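Local coordinates for SCARECROW-LIKE protein 7 (Oryza sativa Japonica Group, PDB 5HYZ) that binds DNA in vitro through its GRAS domain and probably acts as a transcription factor in plant development and abiotic stress resistance, at residues A14-P19 against A249-R254; A86-K91 against L359-E364; E103-A108 against D200-V205; L209-L214 against E220-V225. One frame throughout, in Å; residues are numbered along the deposited sequence.

Contact 1. Residues A14-P19 against A249-R254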
loop_
_atom_site.group_PDB
_atom_site.type_symbol
_atom_site.label_atom_id
_atom_site.label_comp_id
_atom_site.label_asym_id
_atom_site.label_seq_id
_atom_site.Cartn_x
_atom_site.Cartn_y
_atom_site.Cartn_z
ATOM N N ALA A 14 -23.984 19.004 -31.366
ATOM C CA ALA A 14 -25.160 19.846 -31.667
ATOM C C ALA A 14 -25.060 21.187 -31.014
ATOM O O ALA A 14 -25.367 22.217 -31.619
ATOM C CB ALA A 14 -26.442 19.127 -31.233
ATOM N N ALA A 15 -24.601 21.211 -29.764
ATOM C CA ALA A 15 -24.510 22.459 -29.017
ATOM C C ALA A 15 -23.582 23.445 -29.704
ATOM O O ALA A 15 -23.819 24.655 -29.695
ATOM C CB ALA A 15 -24.017 22.175 -27.552
ATOM N N ALA A 16 -22.506 22.919 -30.290
ATOM C CA ALA A 16 -21.504 23.799 -30.876
ATOM C C ALA A 16 -21.879 24.282 -32.302
ATOM O O ALA A 16 -21.178 25.112 -32.869
ATOM C CB ALA A 16 -20.135 23.094 -30.903
ATOM N N THR A 17 -22.949 23.732 -32.874
ATOM C CA THR A 17 -23.437 24.130 -34.211
ATOM C C THR A 17 -24.428 25.267 -34.195
ATOM O O THR A 17 -24.946 25.654 -33.133
ATOM C CB THR A 17 -24.174 23.000 -34.944
ATOM O OG1 THR A 17 -25.462 22.780 -34.327
ATOM C CG2 THR A 17 -23.368 21.738 -34.956
ATOM N N ASP A 18 -24.725 25.757 -35.400
ATOM C CA ASP A 18 -25.626 26.895 -35.595
ATOM C C ASP A 18 -27.075 26.613 -35.195
ATOM O O ASP A 18 -27.640 27.407 -34.421
ATOM C CB ASP A 18 -25.583 27.377 -37.046
ATOM C CG ASP A 18 -24.648 28.556 -37.236
ATOM O OD1 ASP A 18 -24.484 29.354 -36.277
ATOM O OD2 ASP A 18 -24.079 28.683 -38.346
ATOM N N PRO A 19 -27.681 25.499 -35.702
ATOM C CA PRO A 19 -29.049 25.236 -35.232
ATOM C C PRO A 19 -29.062 25.210 -33.702
ATOM O O PRO A 19 -29.807 25.955 -33.079
ATOM C CB PRO A 19 -29.387 23.860 -35.823
ATOM C CG PRO A 19 -28.354 23.603 -36.845
ATOM C CD PRO A 19 -27.137 24.361 -36.466
ATOM N N ALA A 249 -7.308 23.115 -27.057
ATOM C CA ALA A 249 -8.238 22.485 -27.976
ATOM C C ALA A 249 -9.606 23.227 -27.867
ATOM O O ALA A 249 -9.904 23.874 -26.844
ATOM C CB ALA A 249 -8.389 21.026 -27.679
ATOM N N GLY A 250 -10.413 23.154 -28.918
ATOM C CA GLY A 250 -11.698 23.844 -28.899
ATOM C C GLY A 250 -12.697 23.006 -28.120
ATOM O O GLY A 250 -12.404 21.865 -27.717
ATOM N N PHE A 251 -13.886 23.563 -27.916
ATOM C CA PHE A 251 -14.860 22.928 -27.028
ATOM C C PHE A 251 -15.236 21.519 -27.426
ATOM O O PHE A 251 -15.266 20.645 -26.577
ATOM C CB PHE A 251 -16.144 23.761 -26.928
ATOM C CG PHE A 251 -17.261 23.023 -26.252
ATOM C CD1 PHE A 251 -17.256 22.876 -24.867
ATOM C CD2 PHE A 251 -18.299 22.455 -26.994
ATOM C CE1 PHE A 251 -18.304 22.160 -24.215
ATOM C CE2 PHE A 251 -19.330 21.754 -26.358
ATOM C CZ PHE A 251 -19.327 21.631 -24.960
ATOM N N VAL A 252 -15.546 21.242 -28.690
ATOM C CA VAL A 252 -16.004 19.882 -29.001
ATOM C C VAL A 252 -14.913 18.806 -28.755
ATOM O O VAL A 252 -15.176 17.705 -28.212
ATOM C CB VAL A 252 -16.494 19.770 -30.468
ATOM C CG1 VAL A 252 -16.707 18.327 -30.871
ATOM C CG2 VAL A 252 -17.780 20.604 -30.677
ATOM N N ASP A 253 -13.675 19.137 -29.129
ATOM C CA ASP A 253 -12.538 18.246 -28.823
ATOM C C ASP A 253 -12.282 18.123 -27.323
ATOM O O ASP A 253 -12.006 17.016 -26.841
ATOM C CB ASP A 253 -11.249 18.735 -29.500
ATOM C CG ASP A 253 -11.264 18.522 -31.001
ATOM O OD1 ASP A 253 -11.714 17.446 -31.419
ATOM O OD2 ASP A 253 -10.840 19.426 -31.747
ATOM N N ARG A 254 -12.370 19.232 -26.584
ATOM C CA ARG A 254 -12.121 19.163 -25.128
ATOM C C ARG A 254 -13.152 18.315 -24.485
ATOM O O ARG A 254 -12.850 17.554 -23.581
ATOM C CB ARG A 254 -12.163 20.515 -24.408
ATOM C CG ARG A 254 -11.012 21.472 -24.639
ATOM C CD ARG A 254 -10.900 22.482 -23.503
ATOM N NE ARG A 254 -12.162 23.140 -23.092
ATOM C CZ ARG A 254 -12.763 24.116 -23.775
ATOM N NH1 ARG A 254 -12.265 24.556 -24.937
ATOM N NH2 ARG A 254 -13.878 24.665 -23.301
#

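Contact 2. Residues A86-K91 against L359-E364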
loop_
_atom_site.group_PDB
_atom_site.type_symbol
_atom_site.label_atom_id
_atom_site.label_comp_id
_atom_site.label_asym_id
_atom_site.label_seq_id
_atom_site.Cartn_x
_atom_site.Cartn_y
_atom_site.Cartn_z
ATOM N N ALA A 86 -8.044 4.299 -2.575
ATOM C CA ALA A 86 -8.722 3.383 -3.489
ATOM C C ALA A 86 -7.925 3.038 -4.739
ATOM O O ALA A 86 -8.181 2.026 -5.398
ATOM C CB ALA A 86 -10.067 3.994 -3.904
ATOM N N CYS A 87 -7.007 3.918 -5.113
ATOM C CA CYS A 87 -6.355 3.847 -6.410
ATOM C C CYS A 87 -4.848 4.046 -6.237
ATOM O O CYS A 87 -4.419 4.653 -5.256
ATOM C CB CYS A 87 -6.891 4.937 -7.327
ATOM S SG CYS A 87 -8.708 4.816 -7.617
ATOM N N PRO A 88 -4.060 3.570 -7.186
ATOM C CA PRO A 88 -2.596 3.646 -7.074
ATOM C C PRO A 88 -1.970 4.893 -7.705
ATOM O O PRO A 88 -0.715 4.972 -7.770
ATOM C CB PRO A 88 -2.136 2.407 -7.834
ATOM C CG PRO A 88 -3.169 2.243 -8.911
ATOM C CD PRO A 88 -4.482 2.648 -8.266
ATOM N N TYR A 89 -2.798 5.847 -8.147
ATOM C CA TYR A 89 -2.306 7.038 -8.853
ATOM C C TYR A 89 -1.201 7.799 -8.125
ATOM O O TYR A 89 -0.106 7.987 -8.700
ATOM C CB TYR A 89 -3.485 8.000 -9.169
ATOM C CG TYR A 89 -4.587 7.322 -10.000
ATOM C CD1 TYR A 89 -4.309 6.792 -11.244
ATOM C CD2 TYR A 89 -5.889 7.219 -9.521
ATOM C CE1 TYR A 89 -5.299 6.133 -12.000
ATOM C CE2 TYR A 89 -6.898 6.578 -10.276
ATOM C CZ TYR A 89 -6.596 6.047 -11.495
ATOM O OH TYR A 89 -7.568 5.419 -12.269
ATOM N N SER A 90 -1.434 8.227 -6.884
ATOM C CA SER A 90 -0.426 9.043 -6.234
ATOM C C SER A 90 0.810 8.218 -5.879
ATOM O O SER A 90 1.933 8.708 -5.976
ATOM C CB SER A 90 -0.989 9.770 -4.972
ATOM O OG SER A 90 -1.325 8.813 -3.962
ATOM N N LYS A 91 0.643 6.955 -5.512
ATOM C CA LYS A 91 1.787 6.176 -5.162
ATOM C C LYS A 91 2.652 5.944 -6.402
ATOM O O LYS A 91 3.887 5.998 -6.338
ATOM C CB LYS A 91 1.358 4.825 -4.509
ATOM C CG LYS A 91 2.549 4.085 -3.879
ATOM C CD LYS A 91 2.157 3.140 -2.729
ATOM C CE LYS A 91 3.397 2.574 -1.990
ATOM N NZ LYS A 91 3.326 1.078 -1.710
ATOM N N LEU A 359 6.472 7.728 -18.627
ATOM C CA LEU A 359 5.894 6.429 -18.202
ATOM C C LEU A 359 4.539 6.747 -17.678
ATOM O O LEU A 359 4.406 7.630 -16.853
ATOM C CB LEU A 359 6.737 5.754 -17.123
ATOM C CG LEU A 359 6.187 4.381 -16.676
ATOM C CD1 LEU A 359 6.236 3.377 -17.813
ATOM C CD2 LEU A 359 7.036 3.895 -15.546
ATOM N N SER A 360 3.493 6.057 -18.120
ATOM C CA SER A 360 2.158 6.439 -17.695
ATOM C C SER A 360 1.424 5.255 -17.098
ATOM O O SER A 360 1.542 4.103 -17.600
ATOM C CB SER A 360 1.390 7.017 -18.911
ATOM O OG SER A 360 0.133 7.511 -18.524
ATOM N N LEU A 361 0.626 5.530 -16.077
ATOM C CA LEU A 361 -0.250 4.540 -15.490
ATOM C C LEU A 361 -1.554 4.669 -16.247
ATOM O O LEU A 361 -2.111 5.762 -16.382
ATOM C CB LEU A 361 -0.437 4.783 -14.003
ATOM C CG LEU A 361 -1.506 4.006 -13.263
ATOM C CD1 LEU A 361 -1.093 2.516 -13.338
ATOM C CD2 LEU A 361 -1.636 4.472 -11.802
ATOM N N ALA A 362 -1.980 3.525 -16.802
ATOM C CA ALA A 362 -3.162 3.446 -17.647
ATOM C C ALA A 362 -4.285 2.600 -17.080
ATOM O O ALA A 362 -4.051 1.696 -16.279
ATOM C CB ALA A 362 -2.725 2.883 -19.033
ATOM N N TRP A 363 -5.516 2.906 -17.503
ATOM C CA TRP A 363 -6.685 2.085 -17.179
ATOM C C TRP A 363 -7.249 1.548 -18.496
ATOM O O TRP A 363 -7.525 2.345 -19.393
ATOM C CB TRP A 363 -7.764 2.900 -16.436
ATOM C CG TRP A 363 -8.978 2.059 -16.154
ATOM C CD1 TRP A 363 -10.108 1.979 -16.939
ATOM C CD2 TRP A 363 -9.206 1.173 -15.026
ATOM N NE1 TRP A 363 -11.013 1.114 -16.369
ATOM C CE2 TRP A 363 -10.501 0.614 -15.194
ATOM C CE3 TRP A 363 -8.470 0.831 -13.879
ATOM C CZ2 TRP A 363 -11.047 -0.287 -14.281
ATOM C CZ3 TRP A 363 -9.008 -0.050 -12.983
ATOM C CH2 TRP A 363 -10.290 -0.606 -13.185
ATOM N N GLU A 364 -7.351 0.213 -18.619
ATOM C CA GLU A 364 -7.793 -0.387 -19.909
ATOM C C GLU A 364 -7.011 0.193 -21.091
ATOM O O GLU A 364 -7.580 0.591 -22.107
ATOM C CB GLU A 364 -9.307 -0.179 -20.105
ATOM C CG GLU A 364 -9.990 -1.376 -20.769
ATOM C CD GLU A 364 -11.453 -1.456 -20.367
ATOM O OE1 GLU A 364 -11.814 -2.392 -19.612
ATOM O OE2 GLU A 364 -12.228 -0.557 -20.776
#

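Contact 3. Residues E103-A108 against D200-V205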
loop_
_atom_site.group_PDB
_atom_site.type_symbol
_atom_site.label_atom_id
_atom_site.label_comp_id
_atom_site.label_asym_id
_atom_site.label_seq_id
_atom_site.Cartn_x
_atom_site.Cartn_y
_atom_site.Cartn_z
ATOM N N GLU A 103 18.367 8.361 -8.590
ATOM C CA GLU A 103 19.401 8.127 -9.562
ATOM C C GLU A 103 20.133 9.391 -9.986
ATOM O O GLU A 103 21.352 9.366 -10.165
ATOM C CB GLU A 103 18.798 7.447 -10.767
ATOM C CG GLU A 103 18.469 6.002 -10.301
ATOM C CD GLU A 103 17.730 5.163 -11.370
ATOM O OE1 GLU A 103 17.568 5.640 -12.515
ATOM O OE2 GLU A 103 17.276 4.049 -11.032
ATOM N N ALA A 104 19.404 10.489 -10.127
ATOM C CA ALA A 104 20.063 11.751 -10.533
ATOM C C ALA A 104 21.026 12.305 -9.504
ATOM O O ALA A 104 21.945 13.055 -9.835
ATOM C CB ALA A 104 18.992 12.819 -10.870
ATOM N N THR A 105 20.816 11.982 -8.239
ATOM C CA THR A 105 21.523 12.663 -7.150
ATOM C C THR A 105 22.501 11.720 -6.446
ATOM O O THR A 105 23.049 12.060 -5.416
ATOM C CB THR A 105 20.584 13.225 -6.099
ATOM O OG1 THR A 105 19.718 12.210 -5.587
ATOM C CG2 THR A 105 19.692 14.327 -6.717
ATOM N N GLY A 106 22.753 10.560 -7.047
ATOM C CA GLY A 106 23.656 9.584 -6.456
ATOM C C GLY A 106 25.051 10.068 -6.109
ATOM O O GLY A 106 25.577 9.647 -5.089
ATOM N N ALA A 107 25.635 10.951 -6.925
ATOM C CA ALA A 107 27.002 11.422 -6.704
ATOM C C ALA A 107 27.058 12.552 -5.683
ATOM O O ALA A 107 28.130 13.028 -5.330
ATOM C CB ALA A 107 27.607 11.895 -7.996
ATOM N N ALA A 108 25.902 12.997 -5.202
ATOM C CA ALA A 108 25.894 14.123 -4.260
ATOM C C ALA A 108 25.845 13.646 -2.824
ATOM O O ALA A 108 25.065 12.738 -2.521
ATOM C CB ALA A 108 24.675 15.023 -4.536
ATOM N N ASP A 200 27.169 23.629 -2.718
ATOM C CA ASP A 200 27.657 22.263 -2.512
ATOM C C ASP A 200 26.559 21.183 -2.441
ATOM O O ASP A 200 26.811 20.086 -1.948
ATOM C CB ASP A 200 28.512 22.214 -1.228
ATOM C CG ASP A 200 27.722 22.621 0.041
ATOM O OD1 ASP A 200 26.576 23.139 -0.054
ATOM O OD2 ASP A 200 28.239 22.403 1.158
ATOM N N GLU A 201 25.347 21.467 -2.920
ATOM C CA GLU A 201 24.284 20.481 -2.759
ATOM C C GLU A 201 23.688 20.239 -4.131
ATOM O O GLU A 201 23.758 21.102 -5.005
ATOM C CB GLU A 201 23.218 20.986 -1.757
ATOM C CG GLU A 201 22.452 22.095 -2.318
ATOM C CD GLU A 201 21.580 22.843 -1.286
ATOM O OE1 GLU A 201 21.590 22.416 -0.119
ATOM O OE2 GLU A 201 20.875 23.787 -1.758
ATOM N N ALA A 202 23.150 19.055 -4.358
ATOM C CA ALA A 202 22.414 18.793 -5.587
ATOM C C ALA A 202 20.963 19.136 -5.350
ATOM O O ALA A 202 20.401 18.774 -4.317
ATOM C CB ALA A 202 22.527 17.332 -6.008
ATOM N N VAL A 203 20.335 19.739 -6.348
ATOM C CA VAL A 203 18.958 20.127 -6.241
ATOM C C VAL A 203 18.087 19.222 -7.133
ATOM O O VAL A 203 18.470 18.944 -8.275
ATOM C CB VAL A 203 18.791 21.595 -6.708
ATOM C CG1 VAL A 203 17.322 21.919 -6.728
ATOM C CG2 VAL A 203 19.572 22.538 -5.752
ATOM N N ALA A 204 16.948 18.762 -6.609
ATOM C CA ALA A 204 15.916 18.150 -7.431
ATOM C C ALA A 204 14.644 18.941 -7.254
ATOM O O ALA A 204 14.260 19.275 -6.128
ATOM C CB ALA A 204 15.693 16.657 -7.031
ATOM N N VAL A 205 13.965 19.212 -8.350
ATOM C CA VAL A 205 12.709 19.950 -8.305
ATOM C C VAL A 205 11.592 19.023 -8.681
ATOM O O VAL A 205 11.707 18.304 -9.670
ATOM C CB VAL A 205 12.715 21.171 -9.289
ATOM C CG1 VAL A 205 11.427 21.949 -9.141
ATOM C CG2 VAL A 205 13.844 22.089 -8.849
#

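Contact 4. Residues L209-L214 against E220-V225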
loop_
_atom_site.group_PDB
_atom_site.type_symbol
_atom_site.label_atom_id
_atom_site.label_comp_id
_atom_site.label_asym_id
_atom_site.label_seq_id
_atom_site.Cartn_x
_atom_site.Cartn_y
_atom_site.Cartn_z
ATOM N N LEU A 209 1.422 16.743 -10.030
ATOM C CA LEU A 209 0.024 17.201 -10.158
ATOM C C LEU A 209 -0.115 18.659 -9.699
ATOM O O LEU A 209 -0.938 18.980 -8.837
ATOM C CB LEU A 209 -0.902 16.288 -9.365
ATOM C CG LEU A 209 -0.850 14.812 -9.801
ATOM C CD1 LEU A 209 -1.888 13.965 -9.027
ATOM C CD2 LEU A 209 -1.060 14.709 -11.344
ATOM N N GLN A 210 0.718 19.528 -10.246
ATOM C CA GLN A 210 0.764 20.885 -9.753
ATOM C C GLN A 210 0.792 21.851 -10.915
ATOM O O GLN A 210 0.090 22.861 -10.904
ATOM C CB GLN A 210 2.015 21.084 -8.892
ATOM C CG GLN A 210 2.272 22.594 -8.516
ATOM C CD GLN A 210 1.196 23.093 -7.653
ATOM O OE1 GLN A 210 0.611 22.337 -6.889
ATOM N NE2 GLN A 210 0.871 24.381 -7.789
ATOM N N LEU A 211 1.626 21.564 -11.921
ATOM C CA LEU A 211 1.933 22.555 -12.922
ATOM C C LEU A 211 0.720 22.832 -13.781
ATOM O O LEU A 211 0.577 23.950 -14.320
ATOM C CB LEU A 211 3.113 22.072 -13.766
ATOM C CG LEU A 211 4.141 22.993 -14.328
ATOM C CD1 LEU A 211 4.565 24.039 -13.235
ATOM C CD2 LEU A 211 5.313 22.147 -14.905
ATOM N N TYR A 212 -0.204 21.855 -13.871
ATOM C CA TYR A 212 -1.356 22.120 -14.751
ATOM C C TYR A 212 -2.174 23.328 -14.232
ATOM O O TYR A 212 -2.876 24.000 -14.993
ATOM C CB TYR A 212 -2.261 20.919 -14.850
ATOM C CG TYR A 212 -3.075 20.618 -13.587
ATOM C CD1 TYR A 212 -2.527 19.880 -12.527
ATOM C CD2 TYR A 212 -4.413 21.047 -13.483
ATOM C CE1 TYR A 212 -3.302 19.596 -11.382
ATOM C CE2 TYR A 212 -5.178 20.754 -12.360
ATOM C CZ TYR A 212 -4.620 20.048 -11.309
ATOM O OH TYR A 212 -5.399 19.758 -10.196
ATOM N N HIS A 213 -2.107 23.565 -12.932
ATOM C CA HIS A 213 -2.824 24.735 -12.348
ATOM C C HIS A 213 -2.384 26.058 -12.967
ATOM O O HIS A 213 -3.148 27.028 -12.953
ATOM C CB HIS A 213 -2.607 24.862 -10.839
ATOM C CG HIS A 213 -3.261 23.794 -10.044
ATOM N ND1 HIS A 213 -4.624 23.644 -9.972
ATOM C CD2 HIS A 213 -2.727 22.810 -9.291
ATOM C CE1 HIS A 213 -4.905 22.625 -9.179
ATOM N NE2 HIS A 213 -3.772 22.088 -8.776
ATOM N N LEU A 214 -1.177 26.107 -13.501
ATOM C CA LEU A 214 -0.620 27.354 -14.061
ATOM C C LEU A 214 -0.876 27.510 -15.546
ATOM O O LEU A 214 -0.579 28.557 -16.120
ATOM C CB LEU A 214 0.889 27.426 -13.799
ATOM C CG LEU A 214 1.284 27.444 -12.341
ATOM C CD1 LEU A 214 2.781 27.733 -12.221
ATOM C CD2 LEU A 214 0.440 28.401 -11.495
ATOM N N GLU A 220 2.539 32.414 -19.397
ATOM C CA GLU A 220 3.467 33.172 -18.569
ATOM C C GLU A 220 3.725 32.617 -17.154
ATOM O O GLU A 220 4.835 32.741 -16.644
ATOM C CB GLU A 220 2.978 34.601 -18.426
ATOM C CG GLU A 220 1.701 34.715 -17.651
ATOM C CD GLU A 220 1.171 36.130 -17.625
ATOM O OE1 GLU A 220 1.791 36.985 -18.305
ATOM O OE2 GLU A 220 0.148 36.373 -16.932
ATOM N N LEU A 221 2.702 32.081 -16.489
ATOM C CA LEU A 221 2.916 31.613 -15.131
ATOM C C LEU A 221 3.692 30.289 -15.175
ATOM O O LEU A 221 4.565 30.072 -14.309
ATOM C CB LEU A 221 1.584 31.434 -14.383
ATOM C CG LEU A 221 0.684 32.644 -14.129
ATOM C CD1 LEU A 221 -0.659 32.135 -13.608
ATOM C CD2 LEU A 221 1.307 33.604 -13.122
ATOM N N VAL A 222 3.380 29.421 -16.152
ATOM C CA VAL A 222 4.094 28.123 -16.186
ATOM C C VAL A 222 5.520 28.410 -16.665
ATOM O O VAL A 222 6.492 27.856 -16.168
ATOM C CB VAL A 222 3.355 26.998 -17.068
ATOM C CG1 VAL A 222 3.044 27.464 -18.463
ATOM C CG2 VAL A 222 4.222 25.715 -17.156
ATOM N N ARG A 223 5.674 29.361 -17.582
ATOM C CA ARG A 223 7.020 29.749 -17.972
ATOM C C ARG A 223 7.847 30.298 -16.840
ATOM O O ARG A 223 9.037 29.976 -16.735
ATOM C CB ARG A 223 6.976 30.803 -19.085
ATOM C CG ARG A 223 8.342 31.330 -19.416
ATOM C CD ARG A 223 8.331 31.946 -20.776
ATOM N NE ARG A 223 7.412 31.244 -21.686
ATOM C CZ ARG A 223 7.784 30.375 -22.628
ATOM N NH1 ARG A 223 9.086 30.067 -22.796
ATOM N NH2 ARG A 223 6.849 29.829 -23.405
ATOM N N ARG A 224 7.234 31.132 -16.006
ATOM C CA ARG A 224 7.961 31.824 -14.956
ATOM C C ARG A 224 8.443 30.769 -13.979
ATOM O O ARG A 224 9.613 30.827 -13.556
ATOM C CB ARG A 224 7.100 32.896 -14.230
ATOM C CG ARG A 224 7.879 33.742 -13.168
ATOM C CD ARG A 224 7.007 34.812 -12.492
ATOM N NE ARG A 224 7.775 35.684 -11.578
ATOM C CZ ARG A 224 8.324 35.281 -10.417
ATOM N NH1 ARG A 224 8.204 33.999 -9.971
ATOM N NH2 ARG A 224 9.005 36.169 -9.682
ATOM N N VAL A 225 7.571 29.789 -13.634
ATOM C CA VAL A 225 8.047 28.827 -12.632
ATOM C C VAL A 225 9.056 27.799 -13.237
ATOM O O VAL A 225 9.953 27.361 -12.532
ATOM C CB VAL A 225 6.861 28.089 -11.912
ATOM C CG1 VAL A 225 6.328 26.958 -12.685
ATOM C CG2 VAL A 225 7.361 27.459 -10.573
HETATM O O HOH W 1 0.338 30.445 -17.553
#

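Contact 1. Residues A14-P19 against A249-R254
The ring of Phe251 meets Ala16 at its edge: the methyl CB lies near the ring plane, 4.4 Å from CD2. The same ring enters a cation-pi interaction with Arg54 of helix 39-57. A second flat group, the guanidinium of Arg254, takes the carbonyl oxygen of Ala249 at its edge; NH1 donates to Ala249 O over 3.1 Å, with the acceptor 2° out of the guanidinium plane. That bond spans the start of helix 251-272, where Gly250 is the N-cap, and a salt bridge to Glu300 gives the buried arginine another anchor.

Between the segments the closest approach is methyl to methyl, Ala16 CB to Val252 CG2 at 3.4 Å, tighter than usual for two carbons. Val252 carries CG1 anti to its backbone N (chi1 169°), which turns CG2 to the side of Ala16. Only 106 Å² is buried. Just beyond, Thr17 OG1 bonds back to Ala14 O at 2.8 Å, an acceptor shared with Thr17 N. The contact sets the C-terminal end of helix 3-16 beside the first turn of helix 251-272, with Phe251 also touching Ser12 of the former and Leu51 of helix 39-57.

Contact 2. Residues A86-K91 against L359-E364
Leu361 reaches from strand 358-363 to the start of helix 89-104, where its branch CD2 touches both Pro88 and Tyr89. Its CB leaves the strand toward the helix, and CG stands anti to the backbone N (chi1 169°), which carries the side chain toward the helix start. The fork at CG then sends CD2 forward as the touching tip. This methyl comes 3.6 Å from Tyr89 CD1 and 4.0 Å from Tyr89 CE1, approaching the ring obliquely. On Pro88 it meets CG at 4.0 Å. CD2 is thus shared by the pyrrolidine and the aromatic ring, and the leucine crosses both side chains at about a right angle.

Tyr89 does not aim its CB at the strand; its ring swings nearer through chi1 of -57°, which sets CG anti to the carbonyl carbon. The far end of the ring is held elsewhere, since OH hydrogen-bonds Ser268 OG on helix 251-272. The same helix takes a hydrogen bond from the strand, Trp363 NE1 to Glu267 OE1.

All three touching residues are buried, and the segments bury 159 Å² between them. Pro88 is the N-cap of helix 89-104, following the break at Cys87 that ends helix 74-86. The start of helix 89-104 thus packs on the antiparallel part of the mixed sheet, strands 349-354, 358-363 and 366-374, and joins the predicted VHIID and SAW regions of the GRAS domain.

Contact 3. Residues E103-A108 against D200-V205
In the Rossmann-like part of the GRAS domain, the turn that leads from helix 89-104 into strand 110-118 packs on the beginning of strand 202-208, whose parallel neighbour is that same strand 110-118. Ala202 receives the turn on a single methyl: its CB lies 3.5 Å from Ala108 CB, closer than carbons usually pack, and 4.2 Å from Thr105 CG2. The three CB atoms all point across the contact, and the nearest backbone pair, Ala108 and Ala202, has CA atoms 6.0 Å apart. Such short side chains let the chains come this close.

Thr105 is the first residue to leave the helical conformation, and it opens a type I beta turn closed by Ala108 N bonding Thr105 O at 3.0 Å. The threonine divides its two branches between different tasks. With chi1 at 55°, CG2 falls anti to the carbonyl carbon and faces Ala202, whereas OG1 hydrogen-bonds Ile101 O one helical turn back. Glu201, just before the strand, points its CB away; its carboxylate forms salt bridges with Arg141 and Arg143 and a hydrogen bond with His112 of the predicted VHIID motif. Two residues beyond Ala202, Ala204 CB also points toward the turn, 4.6 Å from Thr105 CG2.

Contact 4. Residues L209-L214 against E220-V225
Leu214 and Val222 bring their CA atoms to 5.2 Å, where residues 211-214, which have helical backbone angles without the regular bonding but with Leu214 N bonded to Leu211 O at 2.9 Å, meet the first turns of helix 220-231. A water joins the two backbones, donating to Leu214 O and accepting from Leu221 N at 3.1 Å.

The two segments bury 264 Å², summed over both. Leu214 rests its CB 4.1 Å from both Leu221 CB and Val222 CB, and its chi1 of -62°, CG anti to the carbonyl carbon, carries CD1 on along the helix. There CD1 lies 3.6 Å from Leu221 O and 3.7 Å from Val225 CG1, the leucine crossing the valine at about a right angle. Leu211 meets the same valine methyl from its own CD1, a tight 3.5 Å from Val225 CG1, so that this one branch is touched by both leucines. Leu211 CG also comes 3.9 Å from Val222 CG2, and Trp314 of helix 311-320 and Leu239 of strand 236-242 pack on Leu211 as well. Leu211 and Leu214 belong to a predicted LXXLL motif; here the ends of both side chains pack on helix 220-231, within the beta-alpha-beta crossover that joins parallel strands 202-208 and 236-242.

In the fold
From the N terminus, the end of helix 3-16 opens contact 1, which closes only at helix 251-272 after 229 intervening residues. Contact 2 opens at residues 86-91, inside that loop, but closes at 359-364, beyond it, so the two cross. Contacts 3 and 4 are nested within both loops and follow in series: contact 3 closes at 200-205, and strand 202-208 runs directly into 209-214, which opens contact 4. Contact 1 ties helix 3-16 to helix 251-272, contacts 2 and 3 fix opposite ends of helix 89-104 to one mixed sheet, and contact 4 seats the loop after strand 202-208 on helix 220-231. Contacts 1 and 3 lie on opposite sides of the chain's centre, their centres 47 Å apart.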